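Local coordinates for sugar ABC transporter, sugar-binding protein (Streptococcus pneumoniae, PDB 2HEU) that probably binds sugar outside the cell and hands it to an ABC transporter for uptake, at residues 366-372 / 395-399; 165-169 / 228-232; 146-152 / 279-283; 109-113 / 354-360. One frame throughout, in Å; residues are numbered along the deposited sequence. Where two conformers were deposited one is given.

Contact 1. Residues 366-372 / 395-399; sequences WTSEADF and FFNPM
Asp371 and Phe395 lie with their CA atoms 6.6 Å apart, and Thr367 and Met399 with theirs 6.7 Å apart, so residues 366-372 and 395-399 run past each other in opposite directions, where helix 370-382 begins and helix 385-396 ends. The contact closes the mouth of a helical hairpin at the C-terminal end of the chain. It is filled by an aromatic cluster of Trp366, Phe395 and Phe396. Both phenylalanines present their edges to the same face of the indole. Phe396 makes an edge-to-face pair with the five-membered ring, with CE1 3.6 Å from Trp366 CE2 and the planes at 79°. Phe395 makes an offset edge-to-face pair over the six-membered ring, with CZ 3.8 Å from Trp366 CE3. The Phe395 ring is carried there by a CG anti to the backbone N (chi1 174°). Its own faces are flanked too. The backbone at Asp371 and Phe372 lies over one, and Met399 CE over the other. Met399 extends beyond CG and brings its sulfur obliquely beside the indole, a Met-aromatic contact. Thr367 N also gives SD a weak hydrogen bond. The indole NE1 is bonded to Asn196. Ser368 OG touches Phe395 CE1. Ser368 O has no hydrogen-bond partner in the model, and it meets the edge of the Phe395 ring, 3.3 Å from CZ.

Contact 2. Residues 165-169 / 228-232; sequences TPFGI and GSKQK
Gln231 turns its side-chain amide to the backbone of Ile169 and bonds both of its polar groups. Ile169 N donates to Gln231 OE1 at 2.9 Å and nearly straight (166°), while Gln231 NE2 donates to Ile169 O, also at 2.9 Å. The second bond meets that oxygen from above its carbonyl plane. CG of Gln231 stands between the backbone N and the carbonyl carbon (chi1 81°), and a further bend at chi2 folds the amide back to this position. Among backbone bonds, Phe167 N to Ser229 O (2.8 Å) is the sound one. The bond from Gln231 N to Phe167 O is long, bent and weak. A CA-H...O contact from Lys230 CA, 3.4 Å from Phe167 O, lies beside it. One water joins Thr165 OG1 to Lys230 O. Apolar packing adds Thr165 CG2 on the Lys230-Gln231 peptide. The chain of Lys230 lies on Ile169, CD to CG1 3.7 Å; its ammonium NZ donates to Leu224 O, and the lysine makes a cation-pi contact with Trp234. The loop between helices 149-161 and 178-189 thus joins that between helices 212-222 and 239-247. Having donor and acceptor both engaged should fix which end of the amide is oxygen.

Contact 3. Residues 146-152 / 279-283; sequences PETWDEF and PGKEK
Trp149 lays one indole face against the backbone of Gly280 and Lys281. Gly280 C and Lys281 N lie above the ring. Farther along, Lys281 CB sits over the six-membered ring, 3.7 Å from its centroid and 16° off the normal, a CH-pi contact. The lysine chain then continues outward, fully extended. The edge of the indole faces Pro279 O, which is 3.1 Å from Trp149 CD1, and NE1 is hydrogen-bonded to Thr187. The backbone of Trp149 joins in as well, since its N donates to Gly280 O at 3.0 Å. Pro279 packs on the Glu147-Thr148 backbone, with Pro279 CB 3.4 Å from Thr148 N. The Pro279 and Phe152 side chains cross at about a right angle, with Pro279 CD 3.9 Å from Phe152 CD2. Thr148 meets Lys283 through its methyl, CG2 to CG 3.6 Å. OG1 of Thr148 stands between the backbone N and the carbonyl carbon (chi1 64°), where it accepts from Glu151 N at 2.9 Å. Glu151 OE1 in turn accepts from Glu147 N. Its OE2 stays beyond salt-bridge distance of Lys283 NZ; a water that also donates to Glu147 OE1 links the two. Another water ties Glu147 O to Gly280 N and Glu282 O. The arrangement is a threonine N-cap: Thr148 caps helix 149-161, and the loop after strand 273-276 supplies a carbonyl to the first turn.

Contact 4. Residues 109-113 / 354-360; sequences YAEKY and FTDRHLV
Lys112 NZ, Thr355 O and His358 O all grip one water. The ammonium donates to it at 2.8 Å, and the water donates to Thr355 O at 2.7 Å and to His358 O at 2.9 Å. The Lys112 chain, extended beyond CG, brings NZ to this water. The polar link across the contact is water-mediated, and no direct hydrogen bond crosses. A second water bonds Phe354 O, with only a weak bond to the lysine. Direct contact comes from a ring pair and from Val360. Phe354 points its edge at the face of Tyr109, with the planes at 83° and CD1 above the ring centre, 3.7 Å from Tyr109 CD2. The Tyr109 hydroxyl accepts from Tyr113 OH at 2.8 Å, and Tyr113 OH is also bonded to Gly292 N. Val360 packs both methyls on Tyr113, CG1 lying 3.8 Å from CE1. Behind Phe354, His358 ND1 accepts from Phe354 N at 2.9 Å, in the ring plane, while NE2 bonds Asn127 O. The ring is therefore held at both nitrogens. Thr355 OG1 accepts from Arg357 N, an ST turn inside a type I beta turn that leads into strand 358-360. That strand pairs with 288-290, and a 3-10 turn beside strand 122-123 meets it here, consistent with the region where the two lobes of a solute-binding protein adjoin.

In the fold
Along the chain contact 2 is nested inside the loop closed by contact 3, and contact 3 inside the loop closed by contact 4. Contact 1 comes after them all. Contacts 2 and 3 have centres 20 Å apart and touch, Phe167 CZ lying 3.8 Å from Phe152 CE1. Helix 149-161 starts in contact 3 and packs on Pro166 and Phe167 of contact 2. Helix 370-382 starts in contact 1, and its later residues touch Ile169 and Lys230. Contact 4 is nearest the chain centre, about 11 Å away, and lies on the opposite side of it from contact 2. Contacts 1 to 3 are thus linked through these two helices, probably within one lobe, while contact 4 joins distant chain regions, consistent with a two-lobed binding protein.

Contact 1. Residues 366-372 / 395-399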
# COMPACT_ATOMS: atom_id res chain seq x y z
N TRP A 366 -1.48 3.11 14.37
CA TRP A 366 -0.26 3.24 15.13
C TRP A 366 0.25 4.67 15.13
O TRP A 366 -0.11 5.45 14.22
CB TRP A 366 0.86 2.39 14.55
CG TRP A 366 0.61 0.89 14.43
CD1 TRP A 366 -0.46 0.20 14.87
CD2 TRP A 366 1.47 -0.04 13.75
NE1 TRP A 366 -0.31 -1.13 14.55
CE2 TRP A 366 0.83 -1.31 13.84
CE3 TRP A 366 2.70 0.08 13.07
CZ2 TRP A 366 1.42 -2.44 13.30
CZ3 TRP A 366 3.26 -1.04 12.50
CH2 TRP A 366 2.59 -2.29 12.62
N THR A 367 1.03 5.06 16.10
CA THR A 367 1.58 6.40 16.14
C THR A 367 2.85 6.61 15.31
O THR A 367 3.20 7.74 15.06
CB THR A 367 1.75 6.84 17.61
OG1 THR A 367 2.63 5.97 18.22
CG2 THR A 367 0.43 6.88 18.34
N SER A 368 3.50 5.53 14.91
CA SER A 368 4.65 5.54 14.03
C SER A 368 4.81 4.14 13.49
O SER A 368 4.00 3.26 13.83
CB SER A 368 5.89 5.97 14.82
OG SER A 368 6.35 4.93 15.68
N GLU A 369 5.83 3.93 12.65
CA GLU A 369 6.03 2.57 12.09
C GLU A 369 7.46 2.16 11.96
O GLU A 369 7.74 0.95 11.84
CB GLU A 369 5.30 2.39 10.75
CG GLU A 369 5.80 3.32 9.66
CD GLU A 369 5.08 3.08 8.37
OE1 GLU A 369 4.39 3.97 7.89
OE2 GLU A 369 5.17 1.96 7.81
N ALA A 370 8.43 3.09 11.94
CA ALA A 370 9.78 2.71 11.63
C ALA A 370 10.32 1.64 12.58
O ALA A 370 11.03 0.74 12.14
CB ALA A 370 10.75 3.96 11.70
N ASP A 371 10.01 1.72 13.87
CA ASP A 371 10.53 0.74 14.79
C ASP A 371 9.98 -0.65 14.57
O ASP A 371 10.64 -1.65 14.93
CB ASP A 371 10.37 1.17 16.23
CG ASP A 371 11.23 2.34 16.66
OD1 ASP A 371 12.03 2.84 15.85
OD2 ASP A 371 11.09 2.79 17.82
N PHE A 372 8.80 -0.75 13.96
CA PHE A 372 8.24 -2.03 13.57
C PHE A 372 9.04 -2.59 12.41
O PHE A 372 9.37 -3.81 12.35
CB PHE A 372 6.75 -1.92 13.20
CG PHE A 372 6.12 -3.21 12.90
CD1 PHE A 372 5.64 -4.06 13.90
CD2 PHE A 372 5.96 -3.65 11.57
CE1 PHE A 372 5.03 -5.28 13.59
CE2 PHE A 372 5.38 -4.87 11.26
CZ PHE A 372 4.89 -5.67 12.27
N PHE A 395 7.77 -1.06 21.38
CA PHE A 395 7.16 -0.22 20.33
C PHE A 395 5.71 0.08 20.61
O PHE A 395 5.27 1.21 20.43
CB PHE A 395 7.32 -0.98 18.99
CG PHE A 395 6.64 -0.33 17.83
CD1 PHE A 395 6.97 0.95 17.44
CD2 PHE A 395 5.65 -1.00 17.13
CE1 PHE A 395 6.34 1.53 16.33
CE2 PHE A 395 5.03 -0.42 16.05
CZ PHE A 395 5.37 0.82 15.64
N PHE A 396 4.92 -0.93 21.04
CA PHE A 396 3.49 -0.72 21.23
C PHE A 396 3.17 -0.15 22.58
O PHE A 396 2.12 0.55 22.70
CB PHE A 396 2.70 -2.02 20.95
CG PHE A 396 2.65 -2.37 19.48
CD1 PHE A 396 1.94 -1.53 18.60
CD2 PHE A 396 3.32 -3.46 18.96
CE1 PHE A 396 1.91 -1.79 17.25
CE2 PHE A 396 3.29 -3.74 17.61
CZ PHE A 396 2.59 -2.88 16.76
N ASN A 397 3.95 -0.38 23.62
CA ASN A 397 3.60 0.14 24.95
C ASN A 397 3.29 1.62 24.94
O ASN A 397 2.30 2.01 25.60
CB ASN A 397 4.70 -0.19 25.97
CG ASN A 397 4.66 -1.64 26.43
OD1 ASN A 397 3.67 -2.37 26.28
ND2 ASN A 397 5.73 -2.01 27.09
N PRO A 398 4.07 2.50 24.32
CA PRO A 398 3.75 3.94 24.40
C PRO A 398 2.39 4.27 23.79
O PRO A 398 1.78 5.29 24.14
CB PRO A 398 4.90 4.61 23.69
CG PRO A 398 6.02 3.62 23.80
CD PRO A 398 5.36 2.26 23.64
N MET A 399 1.92 3.47 22.84
CA MET A 399 0.65 3.71 22.17
C MET A 399 -0.49 3.39 23.10
O MET A 399 -1.64 3.81 22.82
CB MET A 399 0.53 2.94 20.91
CG MET A 399 1.76 3.10 19.96
SD MET A 399 1.43 2.37 18.38
CE MET A 399 3.12 2.22 17.73

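Contact 2. Residues 165-169 / 228-232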
# COMPACT_ATOMS: atom_id res chain seq x y z
N THR A 165 18.77 -19.36 -5.23
CA THR A 165 18.53 -18.49 -4.08
C THR A 165 17.08 -18.10 -4.04
O THR A 165 16.59 -17.42 -4.93
CB THR A 165 19.40 -17.24 -4.15
OG1 THR A 165 20.77 -17.59 -4.24
CG2 THR A 165 19.17 -16.37 -2.91
N PRO A 166 16.37 -18.48 -2.96
CA PRO A 166 14.93 -18.17 -2.88
C PRO A 166 14.65 -16.66 -2.92
O PRO A 166 13.80 -16.25 -3.69
CB PRO A 166 14.50 -18.82 -1.55
CG PRO A 166 15.44 -19.95 -1.36
CD PRO A 166 16.75 -19.47 -1.93
N PHE A 167 15.31 -15.90 -2.03
CA PHE A 167 14.93 -14.53 -1.84
C PHE A 167 16.05 -13.54 -2.02
O PHE A 167 17.17 -13.76 -1.61
CB PHE A 167 14.44 -14.26 -0.35
CG PHE A 167 13.21 -15.07 0.04
CD1 PHE A 167 11.97 -14.84 -0.52
CD2 PHE A 167 13.35 -16.02 1.04
CE1 PHE A 167 10.86 -15.54 -0.08
CE2 PHE A 167 12.20 -16.73 1.47
CZ PHE A 167 11.00 -16.49 0.92
N GLY A 168 15.67 -12.37 -2.55
CA GLY A 168 16.43 -11.13 -2.34
C GLY A 168 15.83 -10.36 -1.18
O GLY A 168 14.68 -9.96 -1.24
N ILE A 169 16.59 -10.16 -0.13
CA ILE A 169 16.18 -9.42 1.06
C ILE A 169 17.13 -8.23 1.21
O ILE A 169 18.36 -8.37 1.17
CB ILE A 169 16.17 -10.27 2.34
CG1 ILE A 169 15.22 -11.47 2.18
CG2 ILE A 169 15.82 -9.47 3.54
CD1 ILE A 169 13.75 -11.15 2.02
N GLY A 228 20.40 -20.66 3.69
CA GLY A 228 20.62 -20.49 2.28
C GLY A 228 19.47 -19.77 1.55
O GLY A 228 19.46 -19.71 0.34
N SER A 229 18.51 -19.22 2.29
CA SER A 229 17.35 -18.61 1.69
C SER A 229 17.58 -17.23 1.06
O SER A 229 16.72 -16.81 0.27
CB SER A 229 16.24 -18.53 2.66
OG SER A 229 16.54 -17.74 3.80
N LYS A 230 18.67 -16.54 1.42
CA LYS A 230 18.90 -15.18 0.99
C LYS A 230 20.18 -15.04 0.22
O LYS A 230 21.04 -15.92 0.23
CB LYS A 230 18.90 -14.23 2.19
CG LYS A 230 17.56 -14.26 2.95
CD LYS A 230 17.58 -13.50 4.23
CE LYS A 230 18.49 -14.09 5.33
NZ LYS A 230 18.16 -15.53 5.56
N GLN A 231 20.29 -13.96 -0.52
CA GLN A 231 21.45 -13.74 -1.37
C GLN A 231 22.69 -13.38 -0.57
O GLN A 231 22.66 -12.91 0.56
CB GLN A 231 21.15 -12.67 -2.44
CG GLN A 231 21.25 -11.21 -2.00
CD GLN A 231 20.10 -10.65 -1.18
OE1 GLN A 231 19.22 -11.37 -0.65
NE2 GLN A 231 20.06 -9.31 -1.05
N LYS A 232 23.84 -13.59 -1.20
CA LYS A 232 25.07 -13.21 -0.61
C LYS A 232 25.11 -11.73 -0.33
O LYS A 232 24.67 -10.92 -1.11
CB LYS A 232 26.24 -13.54 -1.63
CG LYS A 232 27.56 -13.06 -1.41
CD LYS A 232 28.58 -13.63 -2.42
CE LYS A 232 28.71 -12.93 -3.70
NZ LYS A 232 29.92 -13.50 -4.41
O HOH W 1 22.41 -17.38 -1.68

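Contact 3. Residues 146-152 / 279-283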
# COMPACT_ATOMS: atom_id res chain seq x y z
N PRO A 146 3.01 -21.21 -3.39
CA PRO A 146 2.56 -21.90 -2.13
C PRO A 146 1.24 -21.37 -1.66
O PRO A 146 0.98 -20.20 -1.75
CB PRO A 146 3.69 -21.57 -1.17
CG PRO A 146 4.09 -20.18 -1.59
CD PRO A 146 3.99 -20.12 -3.10
N GLU A 147 0.43 -22.24 -1.09
CA GLU A 147 -0.96 -21.85 -0.58
C GLU A 147 -1.17 -22.05 0.80
O GLU A 147 -2.24 -21.80 1.29
CB GLU A 147 -2.16 -22.49 -1.04
CG GLU A 147 -1.77 -23.47 -1.63
CD GLU A 147 -2.13 -23.25 -2.98
OE1 GLU A 147 -3.08 -24.03 -3.41
OE2 GLU A 147 -2.14 -22.07 -3.36
N THR A 148 -0.13 -22.37 1.56
CA THR A 148 -0.15 -22.42 3.01
C THR A 148 1.28 -22.01 3.53
O THR A 148 2.25 -22.10 2.82
CB THR A 148 -0.43 -23.81 3.58
OG1 THR A 148 0.60 -24.67 3.22
CG2 THR A 148 -1.77 -24.38 3.09
N TRP A 149 1.34 -21.65 4.80
CA TRP A 149 2.60 -21.42 5.46
C TRP A 149 3.51 -22.62 5.22
O TRP A 149 4.73 -22.44 4.91
CB TRP A 149 2.48 -21.20 6.93
CG TRP A 149 1.69 -20.01 7.39
CD1 TRP A 149 1.42 -18.83 6.73
CD2 TRP A 149 1.05 -19.89 8.66
NE1 TRP A 149 0.71 -17.98 7.52
CE2 TRP A 149 0.49 -18.59 8.74
CE3 TRP A 149 0.98 -20.70 9.81
CZ2 TRP A 149 -0.19 -18.14 9.85
CZ3 TRP A 149 0.29 -20.25 10.95
CH2 TRP A 149 -0.25 -18.99 10.95
N ASP A 150 3.00 -23.83 5.43
CA ASP A 150 3.88 -25.00 5.34
C ASP A 150 4.35 -25.17 3.90
O ASP A 150 5.51 -25.58 3.70
CB ASP A 150 3.09 -26.23 5.83
CG ASP A 150 2.97 -26.32 7.32
OD1 ASP A 150 3.39 -25.46 8.05
OD2 ASP A 150 2.36 -27.34 7.72
N GLU A 151 3.51 -24.93 2.92
CA GLU A 151 3.99 -25.03 1.53
C GLU A 151 5.01 -23.97 1.25
O GLU A 151 5.95 -24.19 0.45
CB GLU A 151 2.89 -24.90 0.53
CG GLU A 151 1.93 -26.08 0.44
CD GLU A 151 0.99 -26.02 -0.68
OE1 GLU A 151 0.84 -25.05 -1.35
OE2 GLU A 151 0.30 -27.06 -0.99
N PHE A 152 4.94 -22.80 1.85
CA PHE A 152 5.94 -21.72 1.60
C PHE A 152 7.31 -22.14 2.16
O PHE A 152 8.32 -21.99 1.51
CB PHE A 152 5.37 -20.45 2.19
CG PHE A 152 6.07 -19.15 1.70
CD1 PHE A 152 7.03 -19.08 0.73
CD2 PHE A 152 5.64 -17.98 2.33
CE1 PHE A 152 7.54 -17.84 0.34
CE2 PHE A 152 6.16 -16.76 1.94
CZ PHE A 152 7.11 -16.70 0.94
N PRO A 279 0.61 -16.68 2.01
CA PRO A 279 -0.43 -17.63 2.44
C PRO A 279 -0.74 -17.49 3.87
O PRO A 279 0.04 -17.01 4.69
CB PRO A 279 0.09 -19.00 2.00
CG PRO A 279 1.55 -18.78 2.18
CD PRO A 279 1.82 -17.44 1.61
N GLY A 280 -1.92 -18.01 4.18
CA GLY A 280 -2.29 -18.29 5.49
C GLY A 280 -1.99 -19.68 5.95
O GLY A 280 -1.32 -20.44 5.25
N LYS A 281 -2.43 -20.10 7.16
CA LYS A 281 -2.12 -21.46 7.62
C LYS A 281 -2.84 -22.49 6.75
O LYS A 281 -2.29 -23.58 6.42
CB LYS A 281 -2.51 -21.64 9.06
CG LYS A 281 -2.21 -23.00 9.68
CD LYS A 281 -2.55 -22.93 11.15
CE LYS A 281 -2.33 -24.18 11.96
NZ LYS A 281 -2.77 -23.94 13.44
N GLU A 282 -4.08 -22.16 6.44
CA GLU A 282 -5.01 -22.99 5.74
C GLU A 282 -5.12 -22.35 4.32
O GLU A 282 -5.02 -21.20 4.07
CB GLU A 282 -6.37 -23.09 6.46
CG GLU A 282 -6.35 -23.51 7.88
CD GLU A 282 -5.81 -24.89 8.09
OE1 GLU A 282 -5.72 -25.75 7.18
OE2 GLU A 282 -5.42 -25.22 9.25
N LYS A 283 -5.51 -23.20 3.36
CA LYS A 283 -5.85 -22.71 2.02
C LYS A 283 -7.04 -21.87 1.99
O LYS A 283 -7.96 -22.03 2.76
CB LYS A 283 -6.07 -23.86 1.16
CG LYS A 283 -4.82 -24.71 1.12
CD LYS A 283 -5.07 -25.90 0.37
CE LYS A 283 -3.49 -26.66 0.35
NZ LYS A 283 -3.63 -27.86 -0.44
O HOH W 2 -3.69 -19.49 2.35
O HOH W 3 -1.99 -26.80 -2.50
O HOH W 4 0.47 -24.08 6.98
O HOH W 5 -1.01 -28.66 0.46

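Contact 4. Residues 109-113 / 354-360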
# COMPACT_ATOMS: atom_id res chain seq x y z
N TYR A 109 -15.17 -0.16 0.40
CA TYR A 109 -13.79 0.20 0.48
C TYR A 109 -13.53 1.60 1.02
O TYR A 109 -12.68 1.79 1.87
CB TYR A 109 -13.08 -0.01 -0.86
CG TYR A 109 -11.57 0.07 -0.69
CD1 TYR A 109 -10.93 -0.95 0.03
CD2 TYR A 109 -10.77 1.14 -1.05
CE1 TYR A 109 -9.63 -0.92 0.34
CE2 TYR A 109 -9.38 1.19 -0.79
CZ TYR A 109 -8.83 0.13 -0.09
OH TYR A 109 -7.50 0.25 0.26
N ALA A 110 -14.25 2.61 0.52
CA ALA A 110 -14.09 3.97 1.02
C ALA A 110 -14.33 4.00 2.53
O ALA A 110 -13.72 4.78 3.25
CB ALA A 110 -14.94 4.95 0.29
N GLU A 111 -15.29 3.19 3.00
CA GLU A 111 -15.73 3.14 4.36
C GLU A 111 -14.61 2.66 5.32
O GLU A 111 -14.66 2.95 6.54
CB GLU A 111 -16.93 2.23 4.50
CG GLU A 111 -18.18 2.67 3.79
CD GLU A 111 -18.35 2.34 2.34
OE1 GLU A 111 -17.41 1.90 1.65
OE2 GLU A 111 -19.52 2.46 1.86
N LYS A 112 -13.59 1.99 4.80
CA LYS A 112 -12.46 1.56 5.61
C LYS A 112 -11.64 2.67 6.14
O LYS A 112 -10.76 2.45 6.99
CB LYS A 112 -11.62 0.57 4.86
CG LYS A 112 -12.43 -0.69 4.62
CD LYS A 112 -11.66 -1.79 4.07
CE LYS A 112 -12.63 -2.99 3.79
NZ LYS A 112 -11.99 -4.12 3.25
N TYR A 113 -11.87 3.90 5.62
CA TYR A 113 -11.19 5.10 6.05
C TYR A 113 -12.15 6.10 6.65
O TYR A 113 -11.78 7.26 6.87
CB TYR A 113 -10.37 5.70 4.91
CG TYR A 113 -9.50 4.73 4.23
CD1 TYR A 113 -8.24 4.43 4.69
CD2 TYR A 113 -9.92 4.09 3.09
CE1 TYR A 113 -7.41 3.54 3.94
CE2 TYR A 113 -9.13 3.21 2.35
CZ TYR A 113 -7.85 2.95 2.80
OH TYR A 113 -6.95 2.19 2.13
N PHE A 354 -9.42 -4.90 -2.79
CA PHE A 354 -10.62 -4.18 -2.39
C PHE A 354 -11.65 -5.08 -1.77
O PHE A 354 -12.82 -4.65 -1.61
CB PHE A 354 -11.20 -3.30 -3.54
CG PHE A 354 -10.13 -2.44 -4.14
CD1 PHE A 354 -9.52 -1.41 -3.46
CD2 PHE A 354 -9.70 -2.70 -5.40
CE1 PHE A 354 -8.48 -0.69 -4.02
CE2 PHE A 354 -8.68 -2.03 -5.97
CZ PHE A 354 -8.07 -0.98 -5.28
N THR A 355 -11.27 -6.29 -1.39
CA THR A 355 -12.15 -7.22 -0.70
C THR A 355 -11.72 -7.36 0.75
O THR A 355 -10.74 -6.71 1.16
CB THR A 355 -12.13 -8.58 -1.39
OG1 THR A 355 -10.89 -9.28 -1.00
CG2 THR A 355 -12.31 -8.58 -2.87
N ASP A 356 -12.26 -8.37 1.48
CA ASP A 356 -11.93 -8.62 2.89
C ASP A 356 -10.50 -9.07 2.98
O ASP A 356 -9.86 -8.92 4.03
CB ASP A 356 -12.97 -9.45 3.68
CG ASP A 356 -13.34 -10.72 3.08
OD1 ASP A 356 -12.68 -11.15 2.13
OD2 ASP A 356 -14.35 -11.31 3.61
N ARG A 357 -9.95 -9.52 1.89
CA ARG A 357 -8.62 -10.07 1.92
C ARG A 357 -7.54 -9.07 1.59
O ARG A 357 -6.38 -9.43 1.57
CB ARG A 357 -8.52 -11.29 1.02
CG ARG A 357 -9.41 -12.43 1.55
CD ARG A 357 -9.58 -13.58 0.57
NE ARG A 357 -8.35 -14.34 0.35
CZ ARG A 357 -8.32 -15.43 -0.37
NH1 ARG A 357 -9.38 -15.86 -1.04
NH2 ARG A 357 -7.23 -16.10 -0.54
N HIS A 358 -7.89 -7.79 1.43
CA HIS A 358 -6.98 -6.69 1.15
C HIS A 358 -7.03 -5.71 2.30
O HIS A 358 -7.75 -4.71 2.27
CB HIS A 358 -7.33 -6.03 -0.16
CG HIS A 358 -6.42 -4.91 -0.63
ND1 HIS A 358 -6.87 -4.11 -1.64
CD2 HIS A 358 -5.18 -4.50 -0.28
CE1 HIS A 358 -5.86 -3.27 -1.88
NE2 HIS A 358 -4.86 -3.45 -1.06
N LEU A 359 -6.21 -5.97 3.30
CA LEU A 359 -6.24 -5.25 4.54
C LEU A 359 -5.73 -3.85 4.37
O LEU A 359 -4.87 -3.63 3.55
CB LEU A 359 -5.32 -6.00 5.47
CG LEU A 359 -5.95 -7.15 6.22
CD1 LEU A 359 -6.59 -8.19 5.33
CD2 LEU A 359 -4.94 -7.78 7.12
N VAL A 360 -6.20 -2.89 5.19
CA VAL A 360 -5.53 -1.58 5.27
C VAL A 360 -4.29 -1.79 6.16
O VAL A 360 -4.32 -2.47 7.20
CB VAL A 360 -6.43 -0.52 5.85
CG1 VAL A 360 -5.71 0.80 5.96
CG2 VAL A 360 -7.69 -0.35 4.96
O HOH W 6 -6.52 -1.86 1.57
O HOH W 7 -10.27 -4.08 1.04
O HOH W 8 -13.91 -3.24 0.49